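Local coordinates for putative secreted cellulose-binding protein (Streptomyces coelicolor, PDB 4OY6) that probably acts as a copper-dependent lytic polysaccharide monooxygenase that oxidatively cleaves cellulose chains, at residues D111-D123 with A128-T140. Numbering follows the deposited sequence.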
ATOM      1  N   ASP A 111       6.446 -16.039   1.442  1.00 11.10           N
ATOM      2  CA  ASP A 111       7.504 -16.441   2.377  1.00 12.78           C
ATOM      3  C   ASP A 111       7.261 -15.780   3.734  1.00 11.36           C
ATOM      4  O   ASP A 111       7.497 -16.380   4.781  1.00 13.91           O
ATOM      5  CB  ASP A 111       8.887 -16.039   1.852  1.00 14.03           C
ATOM      6  CG  ASP A 111       9.355 -16.879   0.670  1.00 15.28           C
ATOM      7  OD1 ASP A 111       8.672 -17.859   0.271  1.00 17.45           O
ATOM      8  OD2 ASP A 111      10.424 -16.522   0.145  1.00 18.09           O
ATOM      9  N   TYR A 112       6.805 -14.530   3.685  1.00 10.36           N
ATOM     10  CA  TYR A 112       6.466 -13.755   4.859  1.00 10.55           C
ATOM     11  C   TYR A 112       5.765 -12.474   4.396  1.00  9.40           C
ATOM     12  O   TYR A 112       5.885 -12.068   3.233  1.00  9.85           O
ATOM     13  CB  TYR A 112       7.711 -13.384   5.686  1.00 11.73           C
ATOM     14  CG  TYR A 112       8.806 -12.660   4.934  1.00 11.68           C
ATOM     15  CD1 TYR A 112       8.790 -11.281   4.802  1.00 12.77           C
ATOM     16  CD2 TYR A 112       9.833 -13.353   4.310  1.00 13.33           C
ATOM     17  CE1 TYR A 112       9.775 -10.610   4.104  1.00 13.38           C
ATOM     18  CE2 TYR A 112      10.841 -12.681   3.628  1.00 14.37           C
ATOM     19  CZ  TYR A 112      10.803 -11.315   3.513  1.00 14.63           C
ATOM     20  OH  TYR A 112      11.778 -10.645   2.828  1.00 17.70           O
ATOM     21  N   PHE A 113       5.066 -11.847   5.337  1.00  9.27           N
ATOM     22  CA  PHE A 113       4.636 -10.457   5.256  1.00  8.77           C
ATOM     23  C   PHE A 113       5.297  -9.674   6.368  1.00  9.00           C
ATOM     24  O   PHE A 113       5.457 -10.159   7.483  1.00 10.45           O
ATOM     25  CB  PHE A 113       3.116 -10.323   5.428  1.00  9.25           C
ATOM     26  CG  PHE A 113       2.310 -11.040   4.377  1.00  8.99           C
ATOM     27  CD1 PHE A 113       2.036 -10.436   3.175  1.00  9.67           C
ATOM     28  CD2 PHE A 113       1.806 -12.313   4.599  1.00  9.79           C
ATOM     29  CE1 PHE A 113       1.284 -11.077   2.210  1.00 10.02           C
ATOM     30  CE2 PHE A 113       1.046 -12.964   3.632  1.00 10.36           C
ATOM     31  CZ  PHE A 113       0.794 -12.345   2.435  1.00  9.86           C
ATOM     32  N   LEU A 114       5.672  -8.443   6.050  1.00  8.09           N
ATOM     33  CA  LEU A 114       6.058  -7.433   7.048  1.00  8.91           C
ATOM     34  C   LEU A 114       4.985  -6.362   7.012  1.00  8.74           C
ATOM     35  O   LEU A 114       4.591  -5.906   5.941  1.00 11.76           O
ATOM     36  CB  LEU A 114       7.412  -6.808   6.730  1.00 11.54           C
ATOM     37  CG  LEU A 114       8.551  -7.768   6.464  1.00 14.05           C
ATOM     38  CD1 LEU A 114       9.793  -6.987   6.045  1.00 16.50           C
ATOM     39  CD2 LEU A 114       8.825  -8.699   7.628  1.00 18.22           C
ATOM     40  N   VAL A 115       4.529  -5.930   8.184  1.00  8.14           N
ATOM     41  CA  VAL A 115       3.550  -4.859   8.235  1.00  7.81           C
ATOM     42  C   VAL A 115       4.087  -3.783   9.173  1.00  7.12           C
ATOM     43  O   VAL A 115       4.495  -4.065  10.294  1.00  7.73           O
ATOM     44  CB  VAL A 115       2.171  -5.341   8.742  1.00  8.48           C
ATOM     45  CG1 VAL A 115       1.163  -4.213   8.646  1.00  9.20           C
ATOM     46  CG2 VAL A 115       1.693  -6.564   7.976  1.00 10.39           C
ATOM     47  N   TYR A 116       4.078  -2.557   8.666  1.00  7.89           N
ATOM     48  CA  TYR A 116       4.475  -1.376   9.397  1.00  7.64           C
ATOM     49  C   TYR A 116       3.314  -0.397   9.462  1.00  7.52           C
ATOM     50  O   TYR A 116       2.409  -0.434   8.647  1.00  8.13           O
ATOM     51  CB  TYR A 116       5.647  -0.652   8.719  1.00  8.34           C
ATOM     52  CG  TYR A 116       6.879  -1.484   8.499  1.00  9.50           C
ATOM     53  CD1 TYR A 116       6.989  -2.310   7.375  1.00 10.65           C
ATOM     54  CD2 TYR A 116       7.926  -1.487   9.410  1.00 10.76           C
ATOM     55  CE1 TYR A 116       8.108  -3.075   7.162  1.00 14.17           C
ATOM     56  CE2 TYR A 116       9.061  -2.263   9.204  1.00 12.84           C
ATOM     57  CZ  TYR A 116       9.143  -3.044   8.072  1.00 14.80           C
ATOM     58  OH  TYR A 116      10.249  -3.808   7.871  1.00 19.66           O
ATOM     59  N   VAL A 117       3.381   0.513  10.420  1.00  8.12           N
ATOM     60  CA  VAL A 117       2.467   1.658  10.453  0.50  8.23           C
ATOM     61  C   VAL A 117       3.291   2.907  10.736  1.00  9.06           C
ATOM     62  O   VAL A 117       4.294   2.863  11.455  1.00 10.84           O
ATOM     63  CB  VAL A 117       1.317   1.495  11.494  0.50  8.77           C
ATOM     64  CG1 VAL A 117       0.385   2.696  11.464  0.50  8.49           C
ATOM     65  CG2 VAL A 117       0.495   0.228  11.250  0.50  8.54           C
ATOM     66  N   THR A 118       2.876   4.034  10.192  1.00  8.42           N
ATOM     67  CA  THR A 118       3.534   5.302  10.512  1.00  8.98           C
ATOM     68  C   THR A 118       3.397   5.598  12.005  1.00  9.25           C
ATOM     69  O   THR A 118       2.365   5.330  12.638  1.00 10.30           O
ATOM     70  CB  THR A 118       2.985   6.456   9.665  1.00  9.38           C
ATOM     71  OG1 THR A 118       1.565   6.501   9.785  1.00  9.57           O
ATOM     72  CG2 THR A 118       3.379   6.279   8.213  1.00  9.98           C
ATOM     73  N   LYS A 119       4.469   6.167  12.547  1.00 10.49           N
ATOM     74  CA  LYS A 119       4.511   6.517  13.953  1.00 12.07           C
ATOM     75  C   LYS A 119       3.497   7.610  14.294  1.00 11.20           C
ATOM     76  O   LYS A 119       3.191   8.494  13.494  1.00 11.87           O
ATOM     77  CB  LYS A 119       5.914   7.043  14.328  1.00 13.92           C
ATOM     78  CG  LYS A 119       7.027   6.018  14.179  1.00 17.18           C
ATOM     79  CD  LYS A 119       8.400   6.603  14.459  1.00 21.58           C
ATOM     80  CE  LYS A 119       9.476   5.561  14.195  1.00 24.26           C
ATOM     81  NZ  LYS A 119      10.826   6.097  14.498  1.00 31.01           N
ATOM     82  N   GLN A 120       3.014   7.582  15.527  1.00 11.20           N
ATOM     83  CA  GLN A 120       2.247   8.707  16.072  0.70 12.38           C
ATOM     84  C   GLN A 120       3.081   9.962  15.927  1.00 11.35           C
ATOM     85  O   GLN A 120       4.278   9.958  16.222  1.00 15.29           O
ATOM     86  CB  GLN A 120       1.981   8.557  17.566  0.70 15.27           C
ATOM     87  CG  GLN A 120       0.929   7.554  17.973  0.70 13.80           C
ATOM     88  CD  GLN A 120      -0.485   8.003  17.618  0.70 12.90           C
ATOM     89  OE1 GLN A 120      -1.005   7.632  16.580  0.70 10.21           O
ATOM     90  NE2 GLN A 120      -1.126   8.763  18.503  0.70 14.89           N
ATOM     91  N   GLY A 121       2.459  11.035  15.502  1.00 13.63           N
ATOM     92  CA  GLY A 121       3.159  12.307  15.315  1.00 15.23           C
ATOM     93  C   GLY A 121       3.531  12.586  13.872  1.00 16.24           C
ATOM     94  O   GLY A 121       3.748  13.729  13.500  1.00 22.52           O
ATOM     95  N   PHE A 122       3.613  11.533  13.057  1.00 12.15           N
ATOM     96  CA  PHE A 122       3.834  11.680  11.631  1.00 11.79           C
ATOM     97  C   PHE A 122       2.519  12.012  10.942  1.00 10.87           C
ATOM     98  O   PHE A 122       1.515  11.359  11.192  1.00 11.79           O
ATOM     99  CB  PHE A 122       4.407  10.383  11.064  1.00 11.66           C
ATOM    100  CG  PHE A 122       4.607  10.416   9.566  1.00 11.21           C
ATOM    101  CD1 PHE A 122       5.745  10.996   9.023  1.00 12.75           C
ATOM    102  CD2 PHE A 122       3.648   9.883   8.711  1.00 10.84           C
ATOM    103  CE1 PHE A 122       5.937  11.010   7.654  1.00 13.73           C
ATOM    104  CE2 PHE A 122       3.832   9.909   7.342  1.00 10.73           C
ATOM    105  CZ  PHE A 122       4.965  10.481   6.816  1.00 11.65           C
ATOM    106  N   ASP A 123       2.540  13.018  10.070  1.00 11.30           N
ATOM    107  CA  ASP A 123       1.347  13.462   9.352  1.00 10.93           C
ATOM    108  C   ASP A 123       1.467  13.102   7.871  1.00  9.96           C
ATOM    109  O   ASP A 123       2.104  13.822   7.107  1.00 10.48           O
ATOM    110  CB  ASP A 123       1.184  14.960   9.485  1.00 12.21           C
ATOM    111  CG  ASP A 123      -0.015  15.480   8.719  1.00 14.77           C
ATOM    112  OD1 ASP A 123      -0.851  14.653   8.267  1.00 13.78           O
ATOM    113  OD2 ASP A 123      -0.109  16.721   8.573  1.00 20.06           O
ATOM    114  N   ALA A 128       6.375  13.400   3.579  1.00 11.90           N
ATOM    115  CA  ALA A 128       6.720  12.235   2.771  1.00 11.07           C
ATOM    116  C   ALA A 128       7.021  11.034   3.675  1.00 10.17           C
ATOM    117  O   ALA A 128       7.622  11.178   4.751  1.00 11.68           O
ATOM    118  CB  ALA A 128       7.942  12.543   1.930  1.00 12.50           C
ATOM    119  N   LEU A 129       6.587   9.853   3.258  1.00  9.86           N
ATOM    120  CA  LEU A 129       6.912   8.634   3.984  1.00 10.16           C
ATOM    121  C   LEU A 129       8.406   8.309   3.870  1.00 11.60           C
ATOM    122  O   LEU A 129       8.992   8.377   2.792  1.00 12.96           O
ATOM    123  CB  LEU A 129       6.129   7.455   3.449  1.00 14.02           C
ATOM    124  CG  LEU A 129       4.876   7.044   4.168  1.00 21.93           C
ATOM    125  CD1 LEU A 129       3.798   8.006   3.702  1.00 26.85           C
ATOM    126  CD2 LEU A 129       4.580   5.577   3.821  1.00 20.28           C
ATOM    127  N   THR A 130       8.981   7.937   5.007  1.00 11.48           N
ATOM    128  CA  THR A 130      10.368   7.488   5.103  1.00 12.21           C
ATOM    129  C   THR A 130      10.382   6.233   5.969  1.00 11.17           C
ATOM    130  O   THR A 130       9.479   6.007   6.766  1.00 11.74           O
ATOM    131  CB  THR A 130      11.286   8.541   5.740  1.00 14.19           C
ATOM    132  OG1 THR A 130      10.956   8.647   7.128  1.00 17.28           O
ATOM    133  CG2 THR A 130      11.142   9.894   5.016  1.00 15.36           C
ATOM    134  N   TRP A 131      11.442   5.450   5.834  1.00 11.69           N
ATOM    135  CA  TRP A 131      11.593   4.257   6.654  1.00 11.79           C
ATOM    136  C   TRP A 131      11.686   4.616   8.142  1.00 12.13           C
ATOM    137  O   TRP A 131      11.188   3.883   8.998  1.00 13.49           O
ATOM    138  CB  TRP A 131      12.810   3.463   6.219  1.00 12.82           C
ATOM    139  CG  TRP A 131      12.629   2.765   4.903  1.00 11.56           C
ATOM    140  CD1 TRP A 131      13.060   3.188   3.668  1.00 12.96           C
ATOM    141  CD2 TRP A 131      11.971   1.512   4.681  1.00 11.11           C
ATOM    142  NE1 TRP A 131      12.727   2.276   2.711  1.00 12.94           N
ATOM    143  CE2 TRP A 131      12.059   1.235   3.301  1.00 11.33           C
ATOM    144  CE3 TRP A 131      11.343   0.586   5.508  1.00 12.76           C
ATOM    145  CZ2 TRP A 131      11.545   0.059   2.744  1.00 12.64           C
ATOM    146  CZ3 TRP A 131      10.812  -0.579   4.941  1.00 13.42           C
ATOM    147  CH2 TRP A 131      10.928  -0.827   3.582  1.00 12.89           C
ATOM    148  N   GLY A 132      12.307   5.744   8.438  1.00 12.73           N
ATOM    149  CA  GLY A 132      12.477   6.170   9.817  1.00 14.48           C
ATOM    150  C   GLY A 132      11.197   6.572  10.519  1.00 13.81           C
ATOM    151  O   GLY A 132      11.158   6.629  11.747  1.00 17.29           O
ATOM    152  N   GLU A 133      10.141   6.823   9.748  1.00 12.64           N
ATOM    153  CA  GLU A 133       8.833   7.180  10.294  1.00 13.03           C
ATOM    154  C   GLU A 133       7.910   6.002  10.424  1.00 10.80           C
ATOM    155  O   GLU A 133       6.746   6.192  10.758  1.00 13.22           O
ATOM    156  CB  GLU A 133       8.164   8.243   9.412  1.00 15.30           C
ATOM    157  CG  GLU A 133       8.902   9.570   9.371  1.00 20.02           C
ATOM    158  CD  GLU A 133       8.706  10.415  10.601  1.00 23.36           C
ATOM    159  OE1 GLU A 133       8.146   9.924  11.611  1.00 23.67           O
ATOM    160  OE2 GLU A 133       9.100  11.604  10.528  1.00 30.38           O
ATOM    161  N   LEU A 134       8.418   4.791  10.162  1.00 11.05           N
ATOM    162  CA  LEU A 134       7.651   3.567  10.331  1.00 10.82           C
ATOM    163  C   LEU A 134       8.000   2.838  11.607  1.00 11.03           C
ATOM    164  O   LEU A 134       9.162   2.856  12.053  1.00 15.01           O
ATOM    165  CB  LEU A 134       7.885   2.617   9.164  1.00 11.69           C
ATOM    166  CG  LEU A 134       7.423   3.054   7.787  1.00 13.11           C
ATOM    167  CD1 LEU A 134       7.831   2.026   6.740  1.00 15.01           C
ATOM    168  CD2 LEU A 134       5.932   3.293   7.747  1.00 13.95           C
ATOM    169  N   GLN A 135       6.986   2.185  12.167  1.00 10.21           N
ATOM    170  CA  GLN A 135       7.171   1.204  13.217  1.00 11.11           C
ATOM    171  C   GLN A 135       6.604  -0.146  12.784  1.00  9.41           C
ATOM    172  O   GLN A 135       5.527  -0.228  12.207  1.00 11.02           O
ATOM    173  CB  GLN A 135       6.598   1.692  14.531  1.00 14.80           C
ATOM    174  CG  GLN A 135       5.106   1.817  14.589  1.00 17.15           C
ATOM    175  CD  GLN A 135       4.603   2.378  15.910  1.00 22.92           C
ATOM    176  OE1 GLN A 135       3.850   1.731  16.658  1.00 29.34           O
ATOM    177  NE2 GLN A 135       5.043   3.584  16.214  1.00 24.91           N
ATOM    178  N   GLN A 136       7.349  -1.201  13.043  1.00 10.57           N
ATOM    179  CA  GLN A 136       6.907  -2.523  12.674  1.00 10.36           C
ATOM    180  C   GLN A 136       5.763  -2.910  13.597  1.00  9.94           C
ATOM    181  O   GLN A 136       5.878  -2.768  14.818  1.00 13.28           O
ATOM    182  CB  GLN A 136       8.057  -3.534  12.723  1.00 11.95           C
ATOM    183  CG  GLN A 136       7.672  -4.953  12.324  1.00 12.95           C
ATOM    184  CD  GLN A 136       8.851  -5.890  12.241  1.00 15.71           C
ATOM    185  OE1 GLN A 136       9.728  -5.719  11.423  1.00 18.93           O
ATOM    186  NE2 GLN A 136       8.849  -6.892  13.062  1.00 23.69           N
ATOM    187  N   VAL A 137       4.664  -3.396  13.016  1.00  8.02           N
ATOM    188  CA  VAL A 137       3.550  -3.907  13.783  1.00  8.70           C
ATOM    189  C   VAL A 137       3.321  -5.407  13.672  1.00  8.79           C
ATOM    190  O   VAL A 137       2.649  -5.980  14.519  1.00  9.16           O
ATOM    191  CB  VAL A 137       2.267  -3.127  13.566  1.00 10.77           C
ATOM    192  CG1 VAL A 137       2.448  -1.666  13.975  1.00 11.98           C
ATOM    193  CG2 VAL A 137       1.802  -3.274  12.142  1.00 10.84           C
ATOM    194  N   ALA A 138       3.870  -6.051  12.640  1.00  8.31           N
ATOM    195  CA  ALA A 138       3.794  -7.513  12.535  1.00  9.14           C
ATOM    196  C   ALA A 138       4.839  -8.010  11.557  1.00  9.09           C
ATOM    197  O   ALA A 138       5.197  -7.314  10.618  1.00  9.30           O
ATOM    198  CB  ALA A 138       2.422  -7.969  12.032  1.00 10.24           C
ATOM    199  N   ARG A 139       5.325  -9.218  11.825  1.00  9.42           N
ATOM    200  CA  ARG A 139       6.018 -10.001  10.808  1.00  9.91           C
ATOM    201  C   ARG A 139       5.423 -11.392  10.867  1.00 10.09           C
ATOM    202  O   ARG A 139       5.184 -11.891  11.970  1.00 12.54           O
ATOM    203  CB  ARG A 139       7.535 -10.088  11.042  1.00 13.68           C
ATOM    204  CG  ARG A 139       8.243 -10.904   9.965  1.00 20.48           C
ATOM    205  CD  ARG A 139       9.755 -10.748   9.962  1.00 25.82           C
ATOM    206  NE  ARG A 139      10.311 -11.510   8.838  1.00 28.03           N
ATOM    207  CZ  ARG A 139      11.399 -11.186   8.144  1.00 30.30           C
ATOM    208  NH1 ARG A 139      12.111 -10.093   8.439  1.00 38.48           N
ATOM    209  NH2 ARG A 139      11.780 -11.967   7.129  1.00 29.41           N
ATOM    210  N   THR A 140       5.178 -12.015   9.719  1.00 10.42           N
ATOM    211  CA  THR A 140       4.572 -13.327   9.720  1.00 11.29           C
ATOM    212  C   THR A 140       5.553 -14.368   9.249  1.00 12.13           C
ATOM    213  O   THR A 140       6.611 -14.057   8.719  1.00 12.87           O
ATOM    214  CB  THR A 140       3.343 -13.405   8.779  1.00 10.82           C
ATOM    215  OG1 THR A 140       3.748 -13.455   7.402  1.00 10.35           O
ATOM    216  CG2 THR A 140       2.399 -12.233   8.954  1.00 12.17           C
TER
HETATM  217  O   HOH W   1      11.724  -4.005  10.213  1.00 33.79           O
HETATM  218  O   HOH W   2       3.975   5.653  17.503  1.00 18.27           O
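An antiparallel strand pair with a classic beta bulge joins 112-118 to 134-139, and Val115 sits opposite the irregularity. Its carbonyl O takes two N-H groups, from Val137 N at 2.8 Å and Ala138 N at 3.1 Å, while Val115 N donates to Ala138 O. The extra residue, Val137, lays CG2 against Val115 CG1, on the side that meets strand 148-154. Beyond the bulge Val117 and Gln135 exchange a regular pair of backbone bonds.

Leu114, Tyr116, Gln136 and Arg139 share the other face. With CG anti to the backbone N and the chain extended to NE, Arg139 runs alongside Leu114 CD2 and reaches Tyr112, where NH2 stands 3.5 Å above the centre of the ring: a cation-pi contact, with the planes 38° apart. Tyr116 receives the edge of Trp131 on its ring face in a T-shaped pair, planes at 87°; Trp131 NE1 is bonded to Val64 O. One water links Tyr116 OH to Gln136 OE1. At the far end of the pair, Thr140 OG1 accepts Phe113 N (2.9 Å), and Phe113 O takes Thr140 N in return.

Where the chain leaves the strand, Lys119 N bonds Glu133 O, and the extended side chain passes CG by that same oxygen (3.4 Å) and carries NZ to Gly132 O at 2.8 Å, nearly in line with the C=O. Cut back to alanine, the residue would probably leave Gly132 O without its ammonium partner and open a gap beside Glu133 O where CG had packed. After the type II turn 119-122, the Phe122 ring packs CD1 on Glu133 CD (3.4 Å) and turns its edge to Ala128 O. Strand 134-139 thereby joins the sheet of 110-118 and 161-170 in the immunoglobulin-like beta-sandwich characteristic of AA10 monooxygenases.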